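Local coordinates for aldehyde dehydrogenase (Anabaena variabilis, PDB 4H7N), which probably oxidises aldehydes to the corresponding carboxylic acids with NAD+ as the hydride acceptor, at residues 145-150 with 157-162; 97-102 with 150-155; 38-43 with 183-188; 32-37 with 197-202; 72-77 with 138-143. One frame throughout, in Å; residues are numbered along the deposited sequence. Where two conformers were deposited one is given.

Contact 1: 145-150 with 157-162; sequences IDTIPA and VVVKPS
Thr-147 and Val-157 bury the most surface here, and Val-159 adds a smaller share from two residues further along the strand. The threonine reaches down from helix 147-153 with both branches spread over the two valines. Its methyl CG2 lies 3.8 Å from CG1 of Val-157, and its hydroxyl OG1 sits 3.4 Å from CG2 of Val-159. Holding CG2 anti to the backbone N leaves OG1 beside that N (chi1 -59°), where the hydroxyl hydrogen-bonds the carbonyl O of Ser-143. One turn on, CB of Ala-150 meets CG2 of Val-157 at 3.9 Å, so each methyl of this valine has its own helical neighbour. Val-157 and Val-159 alternate with Val-158, which points away to the other face of the sheet. The helix belongs to the beta-alpha-beta crossover that joins strand 118-134 to its parallel neighbour 156-161. With the threonine replaced by alanine, a gap is likely to open above the methyls of Val-157 and Val-159, and the Ser-143 carbonyl would lose its hydroxyl partner. Between helix and strand the adhesion is thus van der Waals in kind, the threonine hydroxyl being satisfied by the carbonyl O of Ser-143, four residues earlier.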
# COMPACT_ATOMS: atom_id res chain seq x y z
N ILE A 145 -1.79 3.96 18.03
CA ILE A 145 -2.52 4.50 16.90
C ILE A 145 -2.77 3.48 15.81
O ILE A 145 -3.83 3.49 15.24
CB ILE A 145 -1.82 5.79 16.34
CG1 ILE A 145 -2.78 6.57 15.45
CG2 ILE A 145 -0.51 5.51 15.62
CD1 ILE A 145 -2.27 7.95 15.06
N ASP A 146 -1.80 2.61 15.50
CA ASP A 146 -2.01 1.55 14.53
C ASP A 146 -2.52 0.27 15.24
O ASP A 146 -3.32 -0.47 14.73
CB ASP A 146 -0.70 1.25 13.78
CG ASP A 146 -0.19 2.47 12.92
OD1 ASP A 146 -0.97 3.03 12.13
OD2 ASP A 146 0.97 2.83 13.07
N THR A 147 -2.06 0.04 16.45
CA THR A 147 -2.35 -1.21 17.17
C THR A 147 -3.84 -1.45 17.32
O THR A 147 -4.35 -2.57 17.12
CB THR A 147 -1.64 -1.19 18.54
OG1 THR A 147 -0.22 -1.05 18.36
CG2 THR A 147 -1.91 -2.43 19.39
N ILE A 148 -4.56 -0.40 17.72
CA ILE A 148 -5.98 -0.55 18.05
C ILE A 148 -6.80 -0.96 16.82
O ILE A 148 -7.53 -1.90 16.90
CB ILE A 148 -6.58 0.71 18.72
CG1 ILE A 148 -5.94 0.95 20.09
CG2 ILE A 148 -8.11 0.61 18.77
CD1 ILE A 148 -6.18 -0.14 21.11
N PRO A 149 -6.71 -0.24 15.68
CA PRO A 149 -7.49 -0.73 14.54
C PRO A 149 -7.03 -2.09 14.05
O PRO A 149 -7.85 -2.93 13.66
CB PRO A 149 -7.31 0.37 13.47
CG PRO A 149 -6.17 1.25 13.93
CD PRO A 149 -6.11 1.08 15.42
N ALA A 150 -5.74 -2.37 14.10
CA ALA A 150 -5.29 -3.69 13.70
C ALA A 150 -5.91 -4.79 14.58
O ALA A 150 -6.33 -5.83 14.06
CB ALA A 150 -3.79 -3.77 13.76
N VAL A 157 -0.97 -8.35 17.35
CA VAL A 157 -0.08 -7.23 17.18
C VAL A 157 1.07 -7.35 18.18
O VAL A 157 0.82 -7.56 19.39
CB VAL A 157 -0.80 -5.89 17.41
CG1 VAL A 157 0.15 -4.74 17.14
CG2 VAL A 157 -2.06 -5.76 16.57
N VAL A 158 2.30 -7.26 17.68
CA VAL A 158 3.51 -7.12 18.53
C VAL A 158 3.99 -5.67 18.51
O VAL A 158 4.28 -5.13 17.46
CB VAL A 158 4.66 -8.03 18.06
CG1 VAL A 158 5.82 -7.93 19.03
CG2 VAL A 158 4.22 -9.45 18.07
N VAL A 159 4.01 -5.04 19.66
CA VAL A 159 4.35 -3.67 19.76
C VAL A 159 5.71 -3.51 20.44
O VAL A 159 5.90 -4.02 21.53
CB VAL A 159 3.29 -2.90 20.64
CG1 VAL A 159 3.64 -1.42 20.80
CG2 VAL A 159 1.92 -3.07 20.06
N LYS A 160 6.60 -2.79 19.78
CA LYS A 160 7.96 -2.49 20.26
C LYS A 160 8.13 -0.98 20.36
O LYS A 160 8.51 -0.30 19.40
CB LYS A 160 9.09 -3.09 19.35
CG LYS A 160 10.38 -3.07 20.16
CD LYS A 160 11.67 -2.74 19.44
CE LYS A 160 11.68 -1.38 18.78
NZ LYS A 160 12.19 -0.41 19.71
N PRO A 161 7.82 -0.43 21.52
CA PRO A 161 8.07 1.00 21.73
C PRO A 161 9.56 1.31 21.83
O PRO A 161 10.35 0.41 21.96
CB PRO A 161 7.32 1.33 23.03
CG PRO A 161 6.62 0.08 23.44
CD PRO A 161 7.30 -1.08 22.74
N SER A 162 9.92 2.58 21.70
CA SER A 162 11.31 3.03 21.77
C SER A 162 11.82 2.76 23.14
O SER A 162 11.13 2.99 24.13
CB SER A 162 11.40 4.56 21.55
OG SER A 162 12.71 5.09 21.81

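Contact 2: 97-102 with 150-155; sequences RWCGLA and ALLAGC
Leu-152 leaves its helix heading for helix 82-106 and drives one methyl, CD1, into the backbone between Trp-98 and Cys-99. That methyl lies 3.5 Å from CB of Trp-98 and 3.6 Å from the carbonyl carbon C of the same residue, with N of Cys-99 at 3.7 Å. It therefore meets the root of the tryptophan and the following peptide, not the indole. The leucine is extended (chi2 163°, CD1 anti to CA), which is what carries this methyl so far across. Trp-98 also starts toward Leu-152, but its CG stands anti to the carbonyl carbon (chi1 -75°) and the indole turns off to pack on Ile-148 and Pro-149 of the same opposing helix. Cys-99 comes in from the flank: its SG ends 4.2 Å from CD1 of Leu-152. One turn along from Trp-98, CB of Ala-102 faces CB of Leu-152 at 4.2 Å, a small side chain where the two backbones come nearest.

Ile-53 of helix 48-64 touches both Cys-99 and Leu-152, so a third helix closes the same cluster. Just beyond, helix 147-153 ends in a Schellman motif: Gly-154, with positive phi, donates its N to O of Leu-151, and N of Cys-155 bonds O of Ala-150 at 3.1 Å. All four touching residues are buried; the side-chain contacts are apolar, and CD1 also rests on the peptide between Trp-98 and Cys-99, which suggests that the fit rests mainly on shape, with Leu-152 projecting.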
# COMPACT_ATOMS: atom_id res chain seq x y z
N ARG A 97 -13.63 5.23 19.48
CA ARG A 97 -13.87 5.58 18.09
C ARG A 97 -13.69 4.41 17.12
O ARG A 97 -14.54 4.14 16.26
CB ARG A 97 -12.94 6.71 17.69
CG ARG A 97 -13.26 7.27 16.31
CD ARG A 97 -12.39 8.46 15.93
NE ARG A 97 -11.01 8.36 16.41
CZ ARG A 97 -10.00 7.74 15.79
NH1 ARG A 97 -8.79 7.77 16.36
NH2 ARG A 97 -10.18 7.09 14.62
N TRP A 98 -12.59 3.70 17.24
CA TRP A 98 -12.39 2.50 16.44
C TRP A 98 -13.39 1.39 16.74
O TRP A 98 -13.81 0.70 15.84
CB TRP A 98 -10.95 1.97 16.59
CG TRP A 98 -9.96 2.79 15.85
CD1 TRP A 98 -8.92 3.52 16.37
CD2 TRP A 98 -9.94 3.00 14.43
NE1 TRP A 98 -8.27 4.17 15.33
CE2 TRP A 98 -8.86 3.84 14.14
CE3 TRP A 98 -10.72 2.52 13.38
CZ2 TRP A 98 -8.54 4.26 12.85
CZ3 TRP A 98 -10.41 2.92 12.09
CH2 TRP A 98 -9.33 3.80 11.85
N CYS A 99 -13.77 1.20 18.01
CA CYS A 99 -14.83 0.23 18.31
C CYS A 99 -16.14 0.57 17.58
O CYS A 99 -16.90 -0.32 17.12
CB CYS A 99 -15.09 0.16 19.82
SG CYS A 99 -13.83 -0.79 20.71
N GLY A 100 -16.40 1.86 17.47
CA GLY A 100 -17.58 2.35 16.77
C GLY A 100 -17.52 2.11 15.28
O GLY A 100 -18.56 1.83 14.65
N LEU A 101 -16.34 2.26 14.69
CA LEU A 101 -16.26 2.22 13.23
C LEU A 101 -16.14 0.82 12.70
O LEU A 101 -16.56 0.54 11.61
CB LEU A 101 -15.08 3.00 12.70
CG LEU A 101 -15.10 4.50 12.90
CD1 LEU A 101 -13.77 5.10 12.42
CD2 LEU A 101 -16.30 5.15 12.23
N ALA A 102 -15.53 -0.06 13.48
CA ALA A 102 -15.12 -1.37 12.96
C ALA A 102 -16.25 -2.26 12.38
O ALA A 102 -16.01 -2.87 11.33
CB ALA A 102 -14.32 -2.14 13.98
N ALA A 150 -5.74 -2.37 14.10
CA ALA A 150 -5.29 -3.69 13.70
C ALA A 150 -5.91 -4.79 14.58
O ALA A 150 -6.33 -5.83 14.06
CB ALA A 150 -3.79 -3.77 13.76
N LEU A 151 -5.99 -4.56 15.91
CA LEU A 151 -6.60 -5.55 16.76
C LEU A 151 -8.06 -5.76 16.41
O LEU A 151 -8.51 -6.89 16.38
CB LEU A 151 -6.51 -5.18 18.25
CG LEU A 151 -5.08 -5.33 18.82
CD1 LEU A 151 -4.99 -4.61 20.15
CD2 LEU A 151 -4.72 -6.77 19.04
N LEU A 152 -8.79 -4.69 16.16
CA LEU A 152 -10.20 -4.80 15.86
C LEU A 152 -10.45 -5.50 14.53
O LEU A 152 -11.50 -6.12 14.33
CB LEU A 152 -10.86 -3.42 15.91
CG LEU A 152 -11.02 -2.94 17.37
CD1 LEU A 152 -11.28 -1.44 17.49
CD2 LEU A 152 -12.12 -3.69 18.10
N ALA A 153 -9.50 -5.37 13.63
CA ALA A 153 -9.55 -6.05 12.35
C ALA A 153 -9.44 -7.56 12.51
O ALA A 153 -9.80 -8.30 11.59
CB ALA A 153 -8.42 -5.58 11.43
N GLY A 154 -8.97 -8.00 13.67
CA GLY A 154 -8.73 -9.41 13.88
C GLY A 154 -7.27 -9.85 13.81
O GLY A 154 -7.01 -11.01 13.86
N CYS A 155 -6.34 -8.90 13.79
CA CYS A 155 -4.92 -9.19 13.82
C CYS A 155 -4.43 -9.37 15.25
O CYS A 155 -4.92 -8.75 16.15
CB CYS A 155 -4.15 -7.99 13.28
SG CYS A 155 -4.64 -7.34 11.64

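Contact 3: 38-43 with 183-188; sequences RRAQSR and RDVLIF
Ala-40 meets Asp-184 and Val-185 through its single methyl, and this small group forms the close-packed part of the contact. Its CB lies 3.7 Å from CB of Asp-184 and equally near that residue's carbonyl O. Val-185 approaches with one branch: CG1, placed anti to the carbonyl carbon (chi1 -62°), reaches 3.7 Å from CB of Ala-40. The same methyl rests on the helix backbone, since N of Gln-41 is 3.9 Å from CG1 of Val-185. Trp-44, a turn further along helix 27-46, also covers this valine.

The chain at 183-185 leads into strand 186-188, which pairs in parallel with strand 156-161 in the Rossmann-like sheet of the aldehyde dehydrogenase fold, and helix 27-46 passes over this margin of it. Inward of Ala-40, the amide NE2 of Gln-41 is turned away from Val-185 and hydrogen-bonds O of Gly-154 and OE1 of Gln-45.

Outward, the packing gives way to charged, exposed groups. Asp-184 contributes CB to the contact while its carboxylate lies on the solvent side. Arg-43 starts toward the other segment, yet its CB stays 7.0 Å from CG1 of Val-185, and its NE forms a salt bridge with OE1 of Glu-181.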
# COMPACT_ATOMS: atom_id res chain seq x y z
N ARG A 38 0.60 -15.89 17.01
CA ARG A 38 -0.01 -16.50 15.81
C ARG A 38 -0.99 -17.61 16.12
O ARG A 38 -2.05 -17.71 15.47
CB ARG A 38 1.07 -17.05 14.88
CG ARG A 38 1.73 -15.97 14.05
CD ARG A 38 2.79 -16.59 13.15
NE ARG A 38 3.55 -15.57 12.45
CZ ARG A 38 3.10 -14.85 11.43
NH1 ARG A 38 1.88 -15.05 10.92
NH2 ARG A 38 3.90 -13.93 10.88
N ARG A 39 -0.63 -18.42 17.11
CA ARG A 39 -1.50 -19.50 17.58
C ARG A 39 -2.77 -18.96 18.21
O ARG A 39 -3.83 -19.53 18.03
CB ARG A 39 -0.74 -20.42 18.55
CG ARG A 39 0.10 -21.45 17.81
CD ARG A 39 0.60 -22.59 18.70
NE ARG A 39 2.03 -22.43 18.96
CZ ARG A 39 2.58 -21.81 20.01
NH1 ARG A 39 1.83 -21.32 21.01
NH2 ARG A 39 3.90 -21.71 20.07
N ALA A 40 -2.67 -17.86 18.93
CA ALA A 40 -3.84 -17.28 19.58
C ALA A 40 -4.71 -16.46 18.61
O ALA A 40 -5.89 -16.19 18.92
CB ALA A 40 -3.40 -16.41 20.74
N GLN A 41 -4.14 -16.05 17.47
CA GLN A 41 -4.81 -15.19 16.53
C GLN A 41 -6.05 -15.80 15.87
O GLN A 41 -6.99 -15.09 15.60
CB GLN A 41 -3.82 -14.73 15.44
CG GLN A 41 -4.36 -13.68 14.49
CD GLN A 41 -5.08 -14.27 13.33
OE1 GLN A 41 -4.76 -15.36 12.91
NE2 GLN A 41 -6.05 -13.54 12.78
N SER A 42 -6.06 -17.10 15.64
CA SER A 42 -7.23 -17.76 15.06
C SER A 42 -8.48 -17.57 15.89
O SER A 42 -9.51 -17.19 15.36
CB SER A 42 -6.97 -19.24 14.88
OG SER A 42 -5.79 -19.42 14.09
N ARG A 43 -8.38 -17.83 17.18
CA ARG A 43 -9.51 -17.64 18.07
C ARG A 43 -9.92 -16.17 18.13
O ARG A 43 -11.10 -15.87 18.09
CB ARG A 43 -9.15 -18.09 19.49
CG ARG A 43 -10.33 -18.04 20.43
CD ARG A 43 -9.94 -18.19 21.90
NE ARG A 43 -11.14 -17.88 22.63
CZ ARG A 43 -12.15 -18.73 22.83
NH1 ARG A 43 -12.06 -19.99 22.43
NH2 ARG A 43 -13.24 -18.32 23.46
N ARG A 183 -4.85 -11.07 25.85
CA ARG A 183 -3.54 -11.04 26.44
C ARG A 183 -2.57 -11.94 25.70
O ARG A 183 -1.39 -11.77 25.83
CB ARG A 183 -3.58 -11.45 27.93
CG ARG A 183 -4.11 -12.86 28.19
CD ARG A 183 -3.84 -13.35 29.62
NE ARG A 183 -2.40 -13.30 29.92
CZ ARG A 183 -1.85 -13.64 31.07
NH1 ARG A 183 -2.60 -14.09 32.09
NH2 ARG A 183 -0.53 -13.53 31.21
N ASP A 184 -3.05 -12.86 24.89
CA ASP A 184 -2.12 -13.60 24.03
C ASP A 184 -2.06 -13.10 22.58
O ASP A 184 -1.26 -13.62 21.81
CB ASP A 184 -2.45 -15.06 24.08
CG ASP A 184 -2.25 -15.64 25.48
OD1 ASP A 184 -1.19 -15.42 26.11
OD2 ASP A 184 -3.17 -16.30 25.93
N VAL A 185 -2.80 -12.06 22.24
CA VAL A 185 -2.69 -11.46 20.90
C VAL A 185 -2.16 -10.05 20.82
O VAL A 185 -1.89 -9.57 19.70
CB VAL A 185 -4.01 -11.52 20.07
CG1 VAL A 185 -4.40 -12.97 19.82
CG2 VAL A 185 -5.13 -10.73 20.70
N LEU A 186 -2.05 -9.36 21.96
CA LEU A 186 -1.38 -8.09 22.04
C LEU A 186 -0.16 -8.36 22.88
O LEU A 186 -0.26 -8.68 24.08
CB LEU A 186 -2.25 -7.07 22.75
CG LEU A 186 -1.57 -5.76 23.04
CD1 LEU A 186 -0.93 -5.14 21.82
CD2 LEU A 186 -2.57 -4.79 23.63
N ILE A 187 1.00 -8.31 22.23
CA ILE A 187 2.25 -8.65 22.84
C ILE A 187 3.14 -7.42 22.85
O ILE A 187 3.38 -6.81 21.78
CB ILE A 187 2.97 -9.73 21.99
CG1 ILE A 187 2.08 -10.94 21.78
CG2 ILE A 187 4.24 -10.17 22.67
CD1 ILE A 187 1.58 -11.59 23.05
N PHE A 188 3.64 -7.03 24.01
CA PHE A 188 4.58 -5.91 24.11
C PHE A 188 6.01 -6.47 24.24
O PHE A 188 6.22 -7.37 25.05
CB PHE A 188 4.32 -5.09 25.35
CG PHE A 188 3.07 -4.30 25.27
CD1 PHE A 188 3.06 -3.11 24.60
CD2 PHE A 188 1.92 -4.76 25.85
CE1 PHE A 188 1.91 -2.36 24.52
CE2 PHE A 188 0.74 -4.01 25.77
CZ PHE A 188 0.76 -2.82 25.10

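Contact 4: 32-37 with 197-202; sequences QQCNRA and ANLINY
Cys-34 holds SG anti to its carbonyl carbon (chi1 -68°), a setting that points the sulfur out of helix 27-46 and between Leu-199 and Tyr-202. Leu-199 starts out along the flank of the contact, but with CG anti to the backbone N (chi1 -176°) its branched end swings back, and CD1 comes to 3.9 Å from SG of Cys-34. Tyr-202 does the reverse. Its CB heads for the cysteine and lies 3.7 Å from SG of Cys-34, after which the ring leads off along the surface of helix 27-46 to Pro-27 and Ala-31. CB of Cys-34 also meets CB of Tyr-202, at 4.0 Å.

The sulfur consequently views the phenol at a slant. SG of Cys-34 is 5.4 Å from the centroid of the Tyr-202 ring and 59° off its normal, a sulfur-aromatic contact that is neither squarely over the face nor in line with the edge. One face of that ring is covered from within its own segment by CB of Asn-201. The backbone turn that delivers the tyrosine is tight, N of Tyr-202 bonding O of Leu-199 at 2.9 Å. The carbonyl O of Tyr-202 accepts NH2 of Arg-38, a second tie to helix 27-46.

Beneath, Cys-34 and Leu-199 both rest on Val-158, and Cys-34 also on Leu-129. Two helices packed on the same face of a parallel beta-sheet region, with a cysteine sulfur, a leucine methyl and the CB of a tyrosine in the seam, are consistent with the Rossmann-like nucleotide-binding fold of aldehyde dehydrogenases.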
# COMPACT_ATOMS: atom_id res chain seq x y z
N GLN A 32 9.80 -17.02 19.09
CA GLN A 32 8.92 -17.79 19.95
C GLN A 32 7.70 -17.01 20.35
O GLN A 32 6.60 -17.51 20.23
CB GLN A 32 9.72 -18.24 21.17
CG GLN A 32 9.06 -19.15 22.19
CD GLN A 32 10.05 -19.48 23.31
OE1 GLN A 32 11.14 -20.01 23.03
NE2 GLN A 32 9.71 -19.14 24.56
N GLN A 33 7.85 -15.76 20.79
CA GLN A 33 6.68 -14.95 21.18
C GLN A 33 5.77 -14.60 20.00
O GLN A 33 4.56 -14.54 20.16
CB GLN A 33 7.10 -13.66 21.86
CG GLN A 33 7.92 -13.87 23.12
CD GLN A 33 8.31 -12.54 23.70
OE1 GLN A 33 9.47 -12.11 23.60
NE2 GLN A 33 7.33 -11.85 24.28
N CYS A 34 6.35 -14.37 18.82
CA CYS A 34 5.55 -14.14 17.64
C CYS A 34 4.70 -15.38 17.28
O CYS A 34 3.50 -15.26 16.92
CB CYS A 34 6.43 -13.70 16.47
SG CYS A 34 7.13 -12.06 16.76
N ASN A 35 5.29 -16.56 17.43
CA ASN A 35 4.61 -17.81 17.15
C ASN A 35 3.48 -18.10 18.13
O ASN A 35 2.43 -18.62 17.72
CB ASN A 35 5.58 -18.98 17.03
CG ASN A 35 6.23 -19.05 15.64
OD1 ASN A 35 5.58 -18.79 14.61
ND2 ASN A 35 7.50 -19.37 15.60
N ARG A 36 3.65 -17.72 19.39
CA ARG A 36 2.58 -17.77 20.38
C ARG A 36 1.43 -16.84 20.00
O ARG A 36 0.26 -17.20 20.11
CB ARG A 36 3.13 -17.42 21.79
N ALA A 37 1.73 -15.62 19.54
CA ALA A 37 0.65 -14.72 19.16
C ALA A 37 -0.12 -15.29 17.94
O ALA A 37 -1.35 -15.23 17.87
CB ALA A 37 1.18 -13.32 18.87
N ALA A 197 14.46 -4.24 14.12
CA ALA A 197 14.90 -4.93 12.92
C ALA A 197 14.58 -6.41 12.97
O ALA A 197 14.07 -6.96 11.98
CB ALA A 197 16.41 -4.70 12.68
N ASN A 198 14.88 -7.06 14.10
CA ASN A 198 14.54 -8.48 14.24
C ASN A 198 13.04 -8.81 14.06
O ASN A 198 12.68 -9.76 13.39
CB ASN A 198 15.02 -9.05 15.58
CG ASN A 198 16.54 -9.17 15.65
OD1 ASN A 198 17.22 -9.25 14.62
ND2 ASN A 198 17.08 -9.16 16.87
N LEU A 199 12.18 -8.01 14.67
CA LEU A 199 10.74 -8.18 14.56
C LEU A 199 10.23 -8.17 13.17
O LEU A 199 9.30 -8.90 12.87
CB LEU A 199 10.04 -7.06 15.35
CG LEU A 199 8.53 -7.09 15.46
CD1 LEU A 199 8.14 -8.37 16.19
CD2 LEU A 199 8.10 -5.84 16.20
N ILE A 200 10.80 -7.34 12.31
CA ILE A 200 10.37 -7.29 10.91
C ILE A 200 10.51 -8.65 10.23
O ILE A 200 9.71 -9.00 9.32
CB ILE A 200 11.12 -6.19 10.15
CG1 ILE A 200 10.74 -4.81 10.70
CG2 ILE A 200 10.88 -6.28 8.66
CD1 ILE A 200 11.68 -3.70 10.27
N ASN A 201 11.50 -9.44 10.65
CA ASN A 201 11.60 -10.82 10.15
C ASN A 201 10.49 -11.78 10.50
O ASN A 201 10.42 -12.79 9.85
CB ASN A 201 12.90 -11.48 10.47
CG ASN A 201 14.06 -10.73 9.90
OD1 ASN A 201 13.98 -10.15 8.82
ND2 ASN A 201 15.13 -10.65 10.67
N TYR A 202 9.63 -11.46 11.46
CA TYR A 202 8.64 -12.43 11.97
C TYR A 202 7.16 -12.10 11.68
O TYR A 202 6.29 -12.96 11.90
CB TYR A 202 8.83 -12.63 13.48
CG TYR A 202 10.24 -13.03 13.82
CD1 TYR A 202 10.82 -14.18 13.26
CD2 TYR A 202 11.04 -12.21 14.59
CE1 TYR A 202 12.16 -14.52 13.52
CE2 TYR A 202 12.37 -12.54 14.87
CZ TYR A 202 12.93 -13.68 14.32
OH TYR A 202 14.25 -13.99 14.60

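Contact 5: 72-77 with 138-143; sequences EALVND and FPLTLS
The puckered pyrrolidine ring of Pro-139 turns its CG corner to Leu-74. CG of Pro-139 lies 3.5 Å from CD1 of Leu-74, while the neighbouring ring atom CD is 4.0 Å from the same methyl. The leucine runs slantwise past the ring, so one methyl rides on its CG end. The truly planar groups take no part in the direct contact: the ring-bearing side chain of Phe-138 sets off away from helix 67-78, and the carboxylate of Asp-77 turns elsewhere, only CB of Asp-77 approaching CG of Pro-139, at 4.5 Å.

Leu-74 carries both halves of the contact because CG stands anti to its backbone N (chi1 -168°), extending the fork toward helix 139-144. Its second methyl, CD2, rests 4.0 Å from CB of Leu-140, the two leucines lying roughly at right angles. The helix segments themselves run crosswise, with 103° between their directions and 11.7 Å between axes, so the bridging falls to these few side chains. Helix 139-144 opens the connection from strand 118-134 to strand 156-161, and helix 67-78 packs across it.

Around this apolar centre the polar groups have their own partners. Asp-77 uses OD1 in a salt bridge to Arg-167 and OD2 to accept N of Phe-168. Glu-87 of helix 82-106 touches Pro-139 and takes the N-H of Thr-141 on its OE2. Within the second helix, OG of Ser-143 donates to O of Leu-140 at 2.8 Å. The chemistry implies a division of labour: hydrocarbon alone joins the two segments directly, while the charge of the buried Asp-77 is probably compensated by Arg-167.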
# COMPACT_ATOMS: atom_id res chain seq x y z
N GLU A 72 1.46 8.04 36.00
CA GLU A 72 2.75 8.13 36.68
C GLU A 72 3.90 7.58 35.77
O GLU A 72 5.04 8.12 35.70
CB GLU A 72 2.66 7.41 38.04
CG GLU A 72 3.96 6.98 38.66
CD GLU A 72 3.71 6.11 39.90
OE1 GLU A 72 3.05 5.04 39.80
OE2 GLU A 72 4.15 6.52 40.96
N ALA A 73 3.63 6.48 35.10
CA ALA A 73 4.66 5.92 34.24
C ALA A 73 4.92 6.82 33.03
O ALA A 73 6.06 6.97 32.62
CB ALA A 73 4.30 4.52 33.80
N LEU A 74 3.88 7.45 32.51
CA LEU A 74 4.04 8.29 31.32
C LEU A 74 4.67 9.66 31.69
O LEU A 74 5.48 10.20 30.95
CB LEU A 74 2.70 8.37 30.58
CG LEU A 74 2.71 8.96 29.19
CD1 LEU A 74 3.65 8.21 28.24
CD2 LEU A 74 1.28 8.91 28.65
N VAL A 75 4.36 10.20 32.86
CA VAL A 75 5.12 11.36 33.39
C VAL A 75 6.63 10.99 33.49
O VAL A 75 7.50 11.76 33.10
CB VAL A 75 4.63 11.77 34.78
CG1 VAL A 75 5.61 12.68 35.50
CG2 VAL A 75 3.28 12.43 34.70
N ASN A 76 6.92 9.83 34.05
CA ASN A 76 8.30 9.37 34.18
C ASN A 76 8.96 9.28 32.79
O ASN A 76 10.13 9.68 32.65
CB ASN A 76 8.30 8.01 34.88
CG ASN A 76 9.64 7.63 35.52
OD1 ASN A 76 9.66 6.74 36.42
ND2 ASN A 76 10.75 8.22 35.07
N ASP A 77 8.25 8.75 31.80
CA ASP A 77 8.81 8.62 30.44
C ASP A 77 9.08 9.96 29.77
O ASP A 77 10.03 10.11 29.03
CB ASP A 77 7.88 7.83 29.48
CG ASP A 77 7.98 6.30 29.59
OD1 ASP A 77 9.08 5.72 29.81
OD2 ASP A 77 6.93 5.63 29.35
N PHE A 138 5.49 10.71 21.79
CA PHE A 138 4.17 10.50 22.35
C PHE A 138 4.08 8.99 22.51
O PHE A 138 3.52 8.28 21.68
CB PHE A 138 3.05 11.01 21.45
CG PHE A 138 3.02 12.51 21.25
CD1 PHE A 138 2.45 13.34 22.19
CD2 PHE A 138 3.45 13.09 20.04
CE1 PHE A 138 2.38 14.71 21.99
CE2 PHE A 138 3.36 14.46 19.83
CZ PHE A 138 2.83 15.26 20.82
N PRO A 139 4.71 8.49 23.53
CA PRO A 139 4.93 7.05 23.58
C PRO A 139 3.63 6.25 23.60
O PRO A 139 3.55 5.23 22.92
CB PRO A 139 5.69 6.83 24.87
CG PRO A 139 5.87 8.13 25.48
CD PRO A 139 5.19 9.20 24.71
N LEU A 140 2.62 6.72 24.34
CA LEU A 140 1.38 5.99 24.45
C LEU A 140 0.60 6.10 23.17
O LEU A 140 0.29 5.07 22.53
CB LEU A 140 0.54 6.46 25.64
CG LEU A 140 -0.83 5.84 25.72
CD1 LEU A 140 -0.73 4.36 26.02
CD2 LEU A 140 -1.71 6.55 26.75
N THR A 141 0.33 7.30 22.71
CA THR A 141 -0.59 7.41 21.57
C THR A 141 0.02 6.82 20.32
O THR A 141 -0.70 6.18 19.54
CB THR A 141 -1.08 8.84 21.31
OG1 THR A 141 0.02 9.70 21.35
CG2 THR A 141 -2.06 9.33 22.42
N LEU A 142 1.31 7.02 20.10
CA LEU A 142 1.91 6.48 18.89
C LEU A 142 2.19 4.96 18.93
O LEU A 142 2.36 4.36 17.90
CB LEU A 142 3.14 7.32 18.48
CG LEU A 142 2.76 8.78 18.13
CD1 LEU A 142 3.93 9.68 17.76
CD2 LEU A 142 1.74 8.88 16.99
N SER A 143 2.25 4.34 20.12
CA SER A 143 2.31 2.91 20.21
C SER A 143 0.95 2.28 19.87
O SER A 143 0.90 1.12 19.44
CB SER A 143 2.78 2.42 21.59
OG SER A 143 1.82 2.69 22.60

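Contacts 1, 3 and 4 surround neighbouring strands 156-161 and 186-188, their centres 12 to 14 Å apart. Contact 1 covers one face of the sheet; contact 4 lies on the other, with Val-158 touching Cys-34 and Leu-199. Contacts 3 and 4 share helix 27-46, and contacts 1 and 2 share helix 147-153 and Ala-150. Contact 5 uses the preceding helix, 139-144, and lies about 22 Å from contact 2 and 24 Å from contact 4, centre to centre. Along the chain the loop closed by contact 4 encloses that of contact 3, which encloses contacts 1, 2 and 5. N-terminal helices are thereby packed onto the Rossmann-like core, helix layers on both sheet faces.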